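Local coordinates for protein aldehyde dehydrogenase 12 (Zea mays, PDB 6D97) that catalyses the NAD-dependent oxidation of L-glutamate gamma-semialdehyde to glutamate, the last enzymatic step of proline catabolism in plants, at residues Q35-S40 with I134-P139; G96-N99 with E105-L108; S152-E157 with A497-W502; L261-N266 with A283-G288; L382-S387 with S423-L428. One frame throughout, in Å; residues are numbered along the deposited sequence.

Contact 1: Q35-S40 with I134-P139; sequences QEVSGS and IQRVSP
Arg136, in the last turn of helix 124-137, stretches to the N-terminal loop 35-40 and takes hold of the backbone carbonyl of Val37. NH1 of Arg136 donates to Val37 O over 2.9 Å, with an N-H...O angle of 136°, and NH2 of Arg136 adds a weak bond to the same Val37 O at 3.0 Å. The two amino groups therefore fork around one acceptor, which stands 3.4 Å from CZ of Arg136; the bend in both bonds follows from sharing a single oxygen. NH1 arrives in the carbonyl plane, while the oxygen is tilted 20° from the guanidinium plane. CG1 of Val37 touches the same amino group, 3.6 Å from NH1 of Arg136. Bends at chi2 and chi3 fold the arginine chain on its way to the loop.

The guanidinium is fixed further by partners beyond the pair: NH2 forms a salt bridge with Asp64, and NH1 bonds to Pro34 O. A methionine here would probably leave Val37 O and Pro34 O without these donors and Asp64 without its countercharge, setting the loop free to shift. Just past Val37, Ser38 OG and Ser40 OG share a hydrogen bond of 3.2 Å, which links two residues of the same loop.

Val37 and Arg136 both rest on Phe71 of strand 70-74. On the helix, Val137 packs on Ile72 of that strand and on Val230 of helix 229-240, and Ile134 meets helix 142-157, so the arginine links the N-terminal loop, which rests on strand 70-74, to a helix packed against helices 142-157 and 229-240.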
# COMPACT_ATOMS: atom_id res chain seq x y z
N GLN A 35 -3.86 -23.32 39.76
CA GLN A 35 -4.17 -23.05 41.16
C GLN A 35 -3.65 -24.13 42.09
O GLN A 35 -3.51 -23.87 43.29
CB GLN A 35 -5.68 -22.86 41.33
CG GLN A 35 -6.56 -23.86 40.58
CD GLN A 35 -6.59 -23.61 39.08
OE1 GLN A 35 -6.15 -24.45 38.30
NE2 GLN A 35 -7.10 -22.45 38.67
N GLU A 36 -3.33 -25.31 41.57
CA GLU A 36 -2.85 -26.42 42.39
C GLU A 36 -1.34 -26.41 42.61
O GLU A 36 -0.88 -26.86 43.66
CB GLU A 36 -3.23 -27.75 41.74
CG GLU A 36 -4.06 -28.68 42.61
CD GLU A 36 -5.56 -28.45 42.45
OE1 GLU A 36 -6.04 -27.36 42.82
OE2 GLU A 36 -6.25 -29.37 41.96
N VAL A 37 -0.57 -25.90 41.64
CA VAL A 37 0.87 -26.08 41.64
C VAL A 37 1.51 -25.38 42.84
O VAL A 37 1.26 -24.19 43.10
CB VAL A 37 1.47 -25.60 40.31
CG1 VAL A 37 1.04 -24.18 40.00
CG2 VAL A 37 2.99 -25.74 40.34
N SER A 38 2.33 -26.12 43.57
CA SER A 38 2.90 -25.64 44.83
C SER A 38 4.18 -26.41 45.12
O SER A 38 4.61 -27.25 44.33
CB SER A 38 1.89 -25.81 45.97
OG SER A 38 1.57 -27.17 46.14
N GLY A 39 4.78 -26.13 46.28
CA GLY A 39 5.95 -26.89 46.68
C GLY A 39 5.65 -28.36 46.86
O GLY A 39 6.49 -29.22 46.58
N SER A 40 4.44 -28.68 47.32
CA SER A 40 4.04 -30.07 47.52
C SER A 40 3.44 -30.70 46.27
O SER A 40 3.38 -31.93 46.19
CB SER A 40 3.03 -30.16 48.67
OG SER A 40 1.91 -29.33 48.44
N ILE A 134 -0.29 -17.37 34.26
CA ILE A 134 0.55 -16.18 34.16
C ILE A 134 0.77 -15.57 35.54
O ILE A 134 1.90 -15.21 35.91
CB ILE A 134 -0.08 -15.16 33.19
CG1 ILE A 134 0.06 -15.64 31.75
CG2 ILE A 134 0.55 -13.78 33.37
CD1 ILE A 134 -0.75 -14.81 30.77
N GLN A 135 -0.31 -15.47 36.32
CA GLN A 135 -0.23 -14.89 37.65
C GLN A 135 0.74 -15.62 38.56
O GLN A 135 1.42 -14.99 39.37
CB GLN A 135 -1.61 -14.89 38.30
CG GLN A 135 -2.48 -13.70 37.98
CD GLN A 135 -3.72 -13.65 38.85
OE1 GLN A 135 -4.62 -14.48 38.73
NE2 GLN A 135 -3.76 -12.68 39.75
N ARG A 136 0.82 -16.94 38.45
CA ARG A 136 1.65 -17.70 39.38
C ARG A 136 3.14 -17.47 39.13
O ARG A 136 3.93 -17.51 40.08
CB ARG A 136 1.33 -19.19 39.29
CG ARG A 136 -0.08 -19.61 39.71
CD ARG A 136 -0.41 -19.23 41.15
NE ARG A 136 0.60 -19.70 42.10
CZ ARG A 136 0.64 -20.91 42.63
NH1 ARG A 136 -0.28 -21.81 42.32
NH2 ARG A 136 1.61 -21.23 43.48
N VAL A 137 3.54 -17.23 37.89
CA VAL A 137 4.96 -17.12 37.56
C VAL A 137 5.39 -15.67 37.38
O VAL A 137 6.51 -15.32 37.75
CB VAL A 137 5.28 -17.97 36.31
CG1 VAL A 137 5.12 -19.43 36.63
CG2 VAL A 137 4.39 -17.58 35.14
N SER A 138 4.54 -14.83 36.80
CA SER A 138 4.82 -13.41 36.63
C SER A 138 3.72 -12.64 37.35
O SER A 138 2.75 -12.19 36.73
CB SER A 138 4.90 -13.02 35.15
OG SER A 138 5.20 -11.64 35.01
N PRO A 139 3.85 -12.47 38.67
CA PRO A 139 2.73 -11.99 39.49
C PRO A 139 2.22 -10.62 39.04
O PRO A 139 2.98 -9.66 38.92
CB PRO A 139 3.32 -11.94 40.90
CG PRO A 139 4.41 -12.97 40.87
CD PRO A 139 5.00 -12.86 39.50

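Contact 2: G96-N99 with E105-L108; sequences GLHN and ERYL
Helix 105-121 is fastened near its N-terminal end to the loop that leads into it, with Arg106 and Tyr107 meeting the His98 ring at different places. NE of Arg106 donates to ND1 of His98 over 2.8 Å, at an N-H...N angle of 157°; the acceptor is in the guanidinium plane, whereas the donor is tilted somewhat from the imidazole plane. Tyr107 offers a face instead. The edge of His98 points at it in a T-shaped pair, centroids of the His98 and Tyr107 rings 4.5 Å apart and planes at 75°, and CD2 of His98 comes within 3.5 Å of CZ of Tyr107. With chi1 at 62°, the imidazole is carried between its own backbone N and carbonyl carbon, toward the helix. Leu97 covers the arginine: its CB lies over one guanidinium face, 3.4 Å from NH2 of Arg106. A leucine in place of His98 would probably leave Arg106 NE without its acceptor and Tyr107 without its edge-on partner. Outside the pair, Arg106 NH2 forms a salt bridge with Asp247, and Tyr107 packs on Pro174 of the second subunit. Because ND1 accepts from Arg106 while NE2 bonds to Tyr214 O, the imidazole is probably neutral and protonated on NE2.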
# COMPACT_ATOMS: atom_id res chain seq x y z
N GLY A 96 13.46 -21.07 3.52
CA GLY A 96 12.34 -21.19 4.43
C GLY A 96 11.64 -22.53 4.39
O GLY A 96 11.84 -23.36 3.50
N LEU A 97 10.80 -22.76 5.41
CA LEU A 97 9.85 -23.85 5.35
C LEU A 97 8.83 -23.61 4.24
O LEU A 97 8.30 -24.57 3.67
CB LEU A 97 9.14 -24.02 6.69
CG LEU A 97 10.02 -24.32 7.90
CD1 LEU A 97 9.19 -24.64 9.13
CD2 LEU A 97 10.94 -25.48 7.57
N HIS A 98 8.57 -22.35 3.93
CA HIS A 98 7.77 -21.95 2.78
C HIS A 98 8.11 -20.50 2.45
O HIS A 98 8.69 -19.79 3.27
CB HIS A 98 6.27 -22.12 3.04
CG HIS A 98 5.76 -21.26 4.16
ND1 HIS A 98 5.65 -21.72 5.45
CD2 HIS A 98 5.33 -19.98 4.17
CE1 HIS A 98 5.17 -20.75 6.22
NE2 HIS A 98 4.97 -19.69 5.46
N ASN A 99 7.75 -20.09 1.25
CA ASN A 99 7.92 -18.71 0.82
C ASN A 99 6.85 -18.43 -0.23
O ASN A 99 6.09 -19.35 -0.57
CB ASN A 99 9.35 -18.47 0.29
CG ASN A 99 9.72 -19.40 -0.85
OD1 ASN A 99 9.08 -19.40 -1.90
ND2 ASN A 99 10.80 -20.16 -0.66
N GLU A 105 0.72 -23.55 0.27
CA GLU A 105 -0.37 -24.09 1.08
C GLU A 105 -0.08 -24.00 2.57
O GLU A 105 -1.00 -24.10 3.37
CB GLU A 105 -0.67 -25.54 0.66
CG GLU A 105 0.38 -26.57 1.07
CD GLU A 105 1.60 -26.58 0.16
OE1 GLU A 105 1.56 -25.92 -0.91
OE2 GLU A 105 2.60 -27.25 0.51
N ARG A 106 1.19 -23.79 2.95
CA ARG A 106 1.52 -23.62 4.36
C ARG A 106 1.02 -22.29 4.90
O ARG A 106 0.75 -22.18 6.10
CB ARG A 106 3.03 -23.76 4.57
CG ARG A 106 3.53 -25.19 4.56
CD ARG A 106 5.04 -25.26 4.75
NE ARG A 106 5.50 -24.47 5.90
CZ ARG A 106 5.55 -24.91 7.15
NH1 ARG A 106 5.16 -26.15 7.44
NH2 ARG A 106 6.00 -24.12 8.11
N TYR A 107 0.90 -21.27 4.04
CA TYR A 107 0.24 -20.03 4.47
C TYR A 107 -1.20 -20.30 4.87
O TYR A 107 -1.68 -19.77 5.88
CB TYR A 107 0.26 -18.99 3.35
CG TYR A 107 1.61 -18.43 2.99
CD1 TYR A 107 2.30 -17.59 3.87
CD2 TYR A 107 2.19 -18.70 1.76
CE1 TYR A 107 3.52 -17.06 3.53
CE2 TYR A 107 3.41 -18.18 1.41
CZ TYR A 107 4.08 -17.36 2.30
OH TYR A 107 5.30 -16.83 1.95
N LEU A 108 -1.90 -21.14 4.10
CA LEU A 108 -3.28 -21.47 4.42
C LEU A 108 -3.38 -22.28 5.71
O LEU A 108 -4.31 -22.09 6.50
CB LEU A 108 -3.92 -22.23 3.27
CG LEU A 108 -3.90 -21.45 1.96
CD1 LEU A 108 -4.72 -22.14 0.88
CD2 LEU A 108 -4.39 -20.04 2.23

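Contact 3: S152-E157 with A497-W502; sequences SQKFLE and APQNHW
Gln499 lays its side chain against helix 142-157 at Lys154 and Phe155, and the contact is closest at its amide. CB of Lys154 sits over the flat carboxamide, 3.6 Å from CD of Gln499, 3.6 Å from OE1 of Gln499 and 3.8 Å from NE2 of Gln499; such near-equal distances mark an approach to the face. Lower down the glutamine, CG of Gln499 is 3.9 Å from the backbone N of Phe155. CB of Gln499 is 4.1 Å from CB of Phe155. A chi1 of 76° and a bend at chi2 fold the chain back over this helical turn. By contrast, the buried ring of Phe155 leads inward to helix 203-214. No hydrogen bond joins the two segments, and the amide is anchored instead by NE2 bonding to Asp162 of the fourth subunit.

The outer side is looser. Beyond CB the partly exposed Lys154 turns away from Gln499, and its NZ makes a long salt bridge, 3.8 Å to OE2 of Glu157, and a weak, long ion pair with Asp112 of the fourth subunit.

The contact thus sets a type I beta turn, Pro498 to His501, with Gln499 as its second residue, against helix 142-157 at a subunit interface of the tetramer.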
# COMPACT_ATOMS: atom_id res chain seq x y z
N SER A 152 -3.49 -11.79 23.01
CA SER A 152 -3.08 -12.98 22.27
C SER A 152 -4.22 -13.55 21.45
O SER A 152 -4.05 -13.91 20.28
CB SER A 152 -2.54 -14.03 23.24
OG SER A 152 -1.57 -13.47 24.11
N GLN A 153 -5.42 -13.62 22.04
CA GLN A 153 -6.57 -14.20 21.35
C GLN A 153 -6.95 -13.35 20.14
O GLN A 153 -7.22 -13.88 19.05
CB GLN A 153 -7.74 -14.34 22.32
CG GLN A 153 -8.86 -15.26 21.86
CD GLN A 153 -9.83 -14.57 20.93
OE1 GLN A 153 -9.95 -13.34 20.93
NE2 GLN A 153 -10.54 -15.36 20.13
N LYS A 154 -6.98 -12.02 20.32
CA LYS A 154 -7.33 -11.12 19.22
C LYS A 154 -6.30 -11.18 18.10
O LYS A 154 -6.66 -11.16 16.92
CB LYS A 154 -7.48 -9.69 19.75
CG LYS A 154 -8.86 -9.37 20.29
CD LYS A 154 -9.86 -9.21 19.15
CE LYS A 154 -11.29 -9.10 19.65
NZ LYS A 154 -11.78 -10.39 20.21
N PHE A 155 -5.01 -11.24 18.45
CA PHE A 155 -3.96 -11.34 17.45
C PHE A 155 -4.17 -12.56 16.56
O PHE A 155 -4.08 -12.47 15.33
CB PHE A 155 -2.59 -11.39 18.14
CG PHE A 155 -1.46 -11.85 17.26
CD1 PHE A 155 -0.72 -10.94 16.53
CD2 PHE A 155 -1.13 -13.20 17.18
CE1 PHE A 155 0.33 -11.37 15.73
CE2 PHE A 155 -0.09 -13.63 16.38
CZ PHE A 155 0.64 -12.71 15.66
N LEU A 156 -4.46 -13.71 17.16
CA LEU A 156 -4.72 -14.92 16.39
C LEU A 156 -5.95 -14.75 15.50
O LEU A 156 -6.00 -15.28 14.39
CB LEU A 156 -4.89 -16.12 17.32
CG LEU A 156 -3.64 -16.56 18.09
CD1 LEU A 156 -3.99 -17.63 19.12
CD2 LEU A 156 -2.56 -17.03 17.14
N GLU A 157 -6.95 -14.01 15.98
CA GLU A 157 -8.13 -13.75 15.16
C GLU A 157 -7.78 -12.93 13.93
O GLU A 157 -8.46 -13.04 12.90
CB GLU A 157 -9.22 -13.06 15.98
CG GLU A 157 -10.11 -14.02 16.75
CD GLU A 157 -11.41 -13.37 17.20
OE1 GLU A 157 -12.21 -14.04 17.89
OE2 GLU A 157 -11.63 -12.18 16.87
N ALA A 497 -0.29 -1.26 24.85
CA ALA A 497 -0.38 -1.26 23.40
C ALA A 497 -1.03 -2.56 22.93
O ALA A 497 -0.47 -3.64 23.17
CB ALA A 497 1.00 -1.10 22.77
N PRO A 498 -2.19 -2.52 22.28
CA PRO A 498 -2.84 -3.76 21.86
C PRO A 498 -2.37 -4.20 20.48
O PRO A 498 -1.48 -3.58 19.88
CB PRO A 498 -4.33 -3.39 21.87
CG PRO A 498 -4.33 -1.92 21.53
CD PRO A 498 -3.03 -1.33 22.02
N GLN A 499 -2.97 -5.27 19.96
CA GLN A 499 -2.49 -5.85 18.71
C GLN A 499 -2.92 -5.06 17.48
O GLN A 499 -2.44 -5.36 16.38
CB GLN A 499 -2.98 -7.29 18.59
CG GLN A 499 -4.45 -7.41 18.20
CD GLN A 499 -5.40 -6.84 19.25
OE1 GLN A 499 -5.21 -7.02 20.45
NE2 GLN A 499 -6.43 -6.15 18.79
N ASN A 500 -3.82 -4.09 17.62
CA ASN A 500 -4.29 -3.36 16.45
C ASN A 500 -3.33 -2.26 16.00
O ASN A 500 -3.53 -1.69 14.93
CB ASN A 500 -5.67 -2.75 16.70
CG ASN A 500 -5.78 -2.09 18.05
OD1 ASN A 500 -5.87 -2.76 19.07
ND2 ASN A 500 -5.80 -0.76 18.06
N HIS A 501 -2.30 -1.95 16.78
CA HIS A 501 -1.30 -1.01 16.29
C HIS A 501 0.08 -1.40 16.79
O HIS A 501 0.24 -2.22 17.70
CB HIS A 501 -1.64 0.44 16.65
CG HIS A 501 -1.60 0.74 18.12
ND1 HIS A 501 -0.42 0.91 18.81
CD2 HIS A 501 -2.59 0.93 19.02
CE1 HIS A 501 -0.69 1.17 20.08
NE2 HIS A 501 -2.00 1.19 20.23
N TRP A 502 1.08 -0.81 16.15
CA TRP A 502 2.48 -1.12 16.40
C TRP A 502 2.86 -0.89 17.85
O TRP A 502 2.40 0.06 18.50
CB TRP A 502 3.33 -0.24 15.47
CG TRP A 502 4.79 -0.14 15.81
CD1 TRP A 502 5.37 0.59 16.81
CD2 TRP A 502 5.86 -0.76 15.09
NE1 TRP A 502 6.73 0.44 16.78
CE2 TRP A 502 7.06 -0.38 15.73
CE3 TRP A 502 5.93 -1.60 13.97
CZ2 TRP A 502 8.31 -0.82 15.30
CZ3 TRP A 502 7.17 -2.03 13.54
CH2 TRP A 502 8.35 -1.64 14.20

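Contact 4: L261-N266 with A283-G288; sequences LLLEAN and AADLKG
Leu286, just past the last helical residue of helix 276-285, meets Leu262 of helix 255-265, and the two side chains cross at about a right angle. The path of Leu286 can be traced outward. At CB the chain starts from the final turn, one residue before the backbone breaks from helical angles at Lys287, and chi1 of -68° sets CG beside the backbone N, pointing the branch at the other helix. At CG the chain forks. CD1 of Leu286 meets CD1 of Leu262 at 4.0 Å, an apolar touch, while CD2 of Leu286 settles over the neighbouring backbone, 4.0 Å from Leu262 O and 4.1 Å from Leu262 CB.

The two helices precede and follow strand 269-273 in the NAD-binding Rossmann fold: the chain runs from helix 255-265 through that strand of the parallel sheet into helix 276-285, and both leucines rest on its Thr270. Leu262 also reaches strand 191-196 and comes within about 4 Å of the bound NAD, so the inner side of this pair borders the cofactor.

Toward the surface, CD2 of the exposed Leu263 lies 3.7 Å from Asp285 O and 4.1 Å from Asp285 CB. OD2 of Asp285 takes a hydrogen bond from Asn259, an NAD-binding residue, and a salt bridge from Lys281, a second-shell link that ties the helix end to the cofactor site. Helix 276-285 closes in a Schellman motif, with Lys287 at positive phi and Gly288 N bonded to Ala283 O at 2.7 Å. Beyond it, Lys287 O accepts from Arg510 of the third subunit.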
# COMPACT_ATOMS: atom_id res chain seq x y z
N LEU A 261 24.26 -21.25 21.83
CA LEU A 261 23.45 -21.81 20.75
C LEU A 261 23.35 -20.84 19.58
O LEU A 261 23.41 -21.25 18.42
CB LEU A 261 22.07 -22.18 21.27
CG LEU A 261 21.07 -22.62 20.20
CD1 LEU A 261 21.57 -23.85 19.46
CD2 LEU A 261 19.71 -22.88 20.82
N LEU A 262 23.21 -19.55 19.88
CA LEU A 262 23.12 -18.55 18.81
C LEU A 262 24.40 -18.50 17.99
O LEU A 262 24.35 -18.38 16.76
CB LEU A 262 22.83 -17.17 19.41
CG LEU A 262 21.49 -16.95 20.11
CD1 LEU A 262 21.42 -15.55 20.72
CD2 LEU A 262 20.34 -17.18 19.16
N LEU A 263 25.56 -18.59 18.65
CA LEU A 263 26.82 -18.53 17.93
C LEU A 263 27.18 -19.85 17.27
O LEU A 263 27.98 -19.85 16.32
CB LEU A 263 27.93 -18.09 18.89
CG LEU A 263 27.77 -16.65 19.37
CD1 LEU A 263 28.74 -16.32 20.50
CD2 LEU A 263 27.95 -15.69 18.21
N GLU A 264 26.61 -20.96 17.73
CA GLU A 264 26.89 -22.26 17.13
C GLU A 264 25.90 -22.61 16.02
O GLU A 264 26.29 -23.20 15.01
CB GLU A 264 26.87 -23.35 18.20
CG GLU A 264 28.11 -23.37 19.08
CD GLU A 264 28.82 -24.71 19.05
OE1 GLU A 264 28.62 -25.51 19.98
OE2 GLU A 264 29.56 -24.96 18.08
N ALA A 265 24.63 -22.25 16.19
CA ALA A 265 23.63 -22.55 15.18
C ALA A 265 23.57 -21.50 14.08
O ALA A 265 23.07 -21.79 12.99
CB ALA A 265 22.25 -22.70 15.82
N ASN A 266 24.09 -20.30 14.35
CA ASN A 266 24.08 -19.16 13.44
C ASN A 266 22.71 -18.97 12.81
O ASN A 266 22.57 -19.14 11.59
CB ASN A 266 25.14 -19.34 12.34
CG ASN A 266 26.54 -19.50 12.89
OD1 ASN A 266 27.20 -20.52 12.67
ND2 ASN A 266 27.01 -18.49 13.62
N ALA A 283 23.57 -8.04 19.95
CA ALA A 283 23.74 -7.31 18.70
C ALA A 283 25.19 -7.30 18.25
O ALA A 283 25.47 -7.25 17.05
CB ALA A 283 23.22 -5.88 18.85
N ALA A 284 26.13 -7.34 19.20
CA ALA A 284 27.54 -7.40 18.84
C ALA A 284 27.95 -8.82 18.49
O ALA A 284 28.65 -9.04 17.50
CB ALA A 284 28.39 -6.85 19.99
N ASP A 285 27.53 -9.80 19.30
CA ASP A 285 27.89 -11.19 19.04
C ASP A 285 27.37 -11.65 17.69
O ASP A 285 28.09 -12.27 16.91
CB ASP A 285 27.37 -12.09 20.16
CG ASP A 285 28.12 -11.91 21.46
OD1 ASP A 285 29.12 -11.17 21.46
OD2 ASP A 285 27.70 -12.51 22.47
N LEU A 286 26.10 -11.35 17.40
CA LEU A 286 25.47 -11.73 16.15
C LEU A 286 25.74 -10.74 15.03
O LEU A 286 25.19 -10.90 13.94
CB LEU A 286 23.96 -11.90 16.37
CG LEU A 286 23.58 -13.09 17.25
CD1 LEU A 286 22.14 -13.00 17.72
CD2 LEU A 286 23.80 -14.41 16.52
N LYS A 287 26.58 -9.74 15.29
CA LYS A 287 27.00 -8.76 14.29
C LYS A 287 25.79 -8.08 13.65
O LYS A 287 25.77 -7.82 12.44
CB LYS A 287 27.89 -9.39 13.23
CG LYS A 287 29.20 -9.94 13.78
CD LYS A 287 30.09 -10.46 12.67
CE LYS A 287 31.52 -10.67 13.14
NZ LYS A 287 31.66 -11.73 14.19
N GLY A 288 24.77 -7.81 14.46
CA GLY A 288 23.61 -7.07 14.01
C GLY A 288 22.53 -7.87 13.33
O GLY A 288 21.55 -7.28 12.86

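Contact 5: L382-S387 with S423-L428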
# COMPACT_ATOMS: atom_id res chain seq x y z
N LEU A 382 17.47 11.11 46.44
CA LEU A 382 17.19 12.07 47.49
C LEU A 382 18.41 12.90 47.88
O LEU A 382 18.24 13.92 48.56
CB LEU A 382 16.64 11.35 48.73
CG LEU A 382 15.22 10.81 48.55
CD1 LEU A 382 14.79 10.01 49.76
CD2 LEU A 382 14.26 11.95 48.28
N LYS A 383 19.61 12.52 47.45
CA LYS A 383 20.78 13.37 47.65
C LYS A 383 20.71 14.64 46.81
O LYS A 383 21.45 15.58 47.08
CB LYS A 383 22.06 12.60 47.31
CG LYS A 383 22.33 11.41 48.21
CD LYS A 383 23.46 10.55 47.67
CE LYS A 383 23.75 9.38 48.60
NZ LYS A 383 24.73 8.43 48.00
N ILE A 384 19.82 14.67 45.82
CA ILE A 384 19.73 15.80 44.89
C ILE A 384 18.95 16.93 45.55
O ILE A 384 17.92 16.70 46.20
CB ILE A 384 19.09 15.34 43.58
CG1 ILE A 384 19.95 14.26 42.92
CG2 ILE A 384 18.87 16.52 42.65
CD1 ILE A 384 19.24 13.47 41.84
N ARG A 385 19.43 18.16 45.37
CA ARG A 385 18.83 19.31 46.02
C ARG A 385 17.40 19.53 45.53
O ARG A 385 17.14 19.56 44.32
CB ARG A 385 19.67 20.56 45.75
N GLY A 386 16.48 19.71 46.48
CA GLY A 386 15.09 19.94 46.16
C GLY A 386 14.25 18.70 45.96
O GLY A 386 13.05 18.82 45.72
N SER A 387 14.84 17.51 46.08
CA SER A 387 14.11 16.28 45.84
C SER A 387 13.36 15.84 47.10
O SER A 387 13.77 16.14 48.22
CB SER A 387 15.05 15.16 45.40
OG SER A 387 16.01 14.87 46.40
N SER A 423 24.62 16.98 34.66
CA SER A 423 25.34 15.73 34.45
C SER A 423 25.44 14.97 35.77
O SER A 423 25.43 15.55 36.86
CB SER A 423 26.73 16.01 33.88
OG SER A 423 27.17 14.96 33.03
N GLY A 424 25.53 13.65 35.66
CA GLY A 424 25.53 12.80 36.83
C GLY A 424 24.12 12.56 37.34
O GLY A 424 23.68 11.41 37.43
N ASN A 425 23.41 13.64 37.66
CA ASN A 425 22.02 13.52 38.07
C ASN A 425 21.17 12.93 36.95
O ASN A 425 20.27 12.12 37.21
CB ASN A 425 21.45 14.88 38.47
CG ASN A 425 22.06 15.41 39.75
OD1 ASN A 425 22.68 14.68 40.51
ND2 ASN A 425 21.86 16.70 39.99
N PHE A 426 21.45 13.30 35.70
CA PHE A 426 20.63 12.83 34.59
C PHE A 426 20.70 11.31 34.45
O PHE A 426 19.67 10.64 34.34
CB PHE A 426 21.06 13.51 33.29
CG PHE A 426 20.20 13.13 32.12
CD1 PHE A 426 19.00 13.78 31.89
CD2 PHE A 426 20.57 12.09 31.27
CE1 PHE A 426 18.19 13.43 30.83
CE2 PHE A 426 19.76 11.73 30.21
CZ PHE A 426 18.57 12.40 29.99
N GLU A 427 21.92 10.76 34.43
CA GLU A 427 22.08 9.32 34.29
C GLU A 427 21.41 8.57 35.45
O GLU A 427 20.82 7.50 35.24
CB GLU A 427 23.57 8.95 34.22
CG GLU A 427 24.32 9.42 32.97
CD GLU A 427 24.50 10.92 32.92
OE1 GLU A 427 24.44 11.55 33.97
OE2 GLU A 427 24.68 11.47 31.83
N LEU A 428 21.47 9.11 36.66
CA LEU A 428 20.77 8.51 37.79
C LEU A 428 19.25 8.62 37.63
O LEU A 428 18.52 7.63 37.83
CB LEU A 428 21.22 9.18 39.09
CG LEU A 428 20.56 8.68 40.38
CD1 LEU A 428 20.97 7.26 40.67
CD2 LEU A 428 20.90 9.61 41.54
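Ile384 and Asn425 meet because each first torsion sets its branch beside the backbone N: chi1 of -61° does this for CG1 of the isoleucine, and -68° for CG of the asparagine. The contact joins the loop between helix 371-382 and strand 388-391, an outermost strand of the seven-stranded mixed sheet, to the short helix 425-429. This sheet probably belongs to the catalytic domain of the aldehyde dehydrogenase fold.

The two side chains slide past each other in opposite directions, with the isoleucine spread over one face of the carboxamide. CG1 of Ile384 is 3.7 Å from OD1 of Asn425, CD1 of Ile384 is 3.9 Å from that OD1, and CG2 of Ile384 is 4.0 Å from ND2 of Asn425. The amide makes no bond to the loop; its ND2 is held by Glu419 O, which fixes the plate against which the isoleucine lies. One helical turn on, CD2 of Leu428 touches CD1 of Ile384 at 4.2 Å, and Leu428 also packs on Leu381 of helix 371-382. Gly424 occupies the N-cap, and its O accepts from Leu428 N at 3.3 Å.

Ile384 opens a type II beta turn that ends at Ser387, with Gly386 at its third position. Its carbonyl oxygen has two donors from one residue: Ser387 N at 3.2 Å from Ile384 O, and Ser387 OG at 2.7 Å from Ile384 O, the hydroxyl lying in the carbonyl plane on a lone pair.

In the fold
None of the five contacts touches another. Contact 4 is the one at the cofactor, with a side chain about 4 Å from NAD; contacts 1, 2, 3 and 5 lie away from the annotated sites. Contacts 1 and 3 sit on successive helices, 124-137 and 142-157, with nearest atoms about 7 Å apart. Contact 2 is nested in the loop closed by contact 1, although their centres are 37 Å apart. Contact 3 closes a far longer loop that encloses contacts 4 and 5, each across the chain's centre from it. Contacts 2 and 5 are 54 Å apart between centres. Contacts 2, 3 and 4 all reach the third subunit.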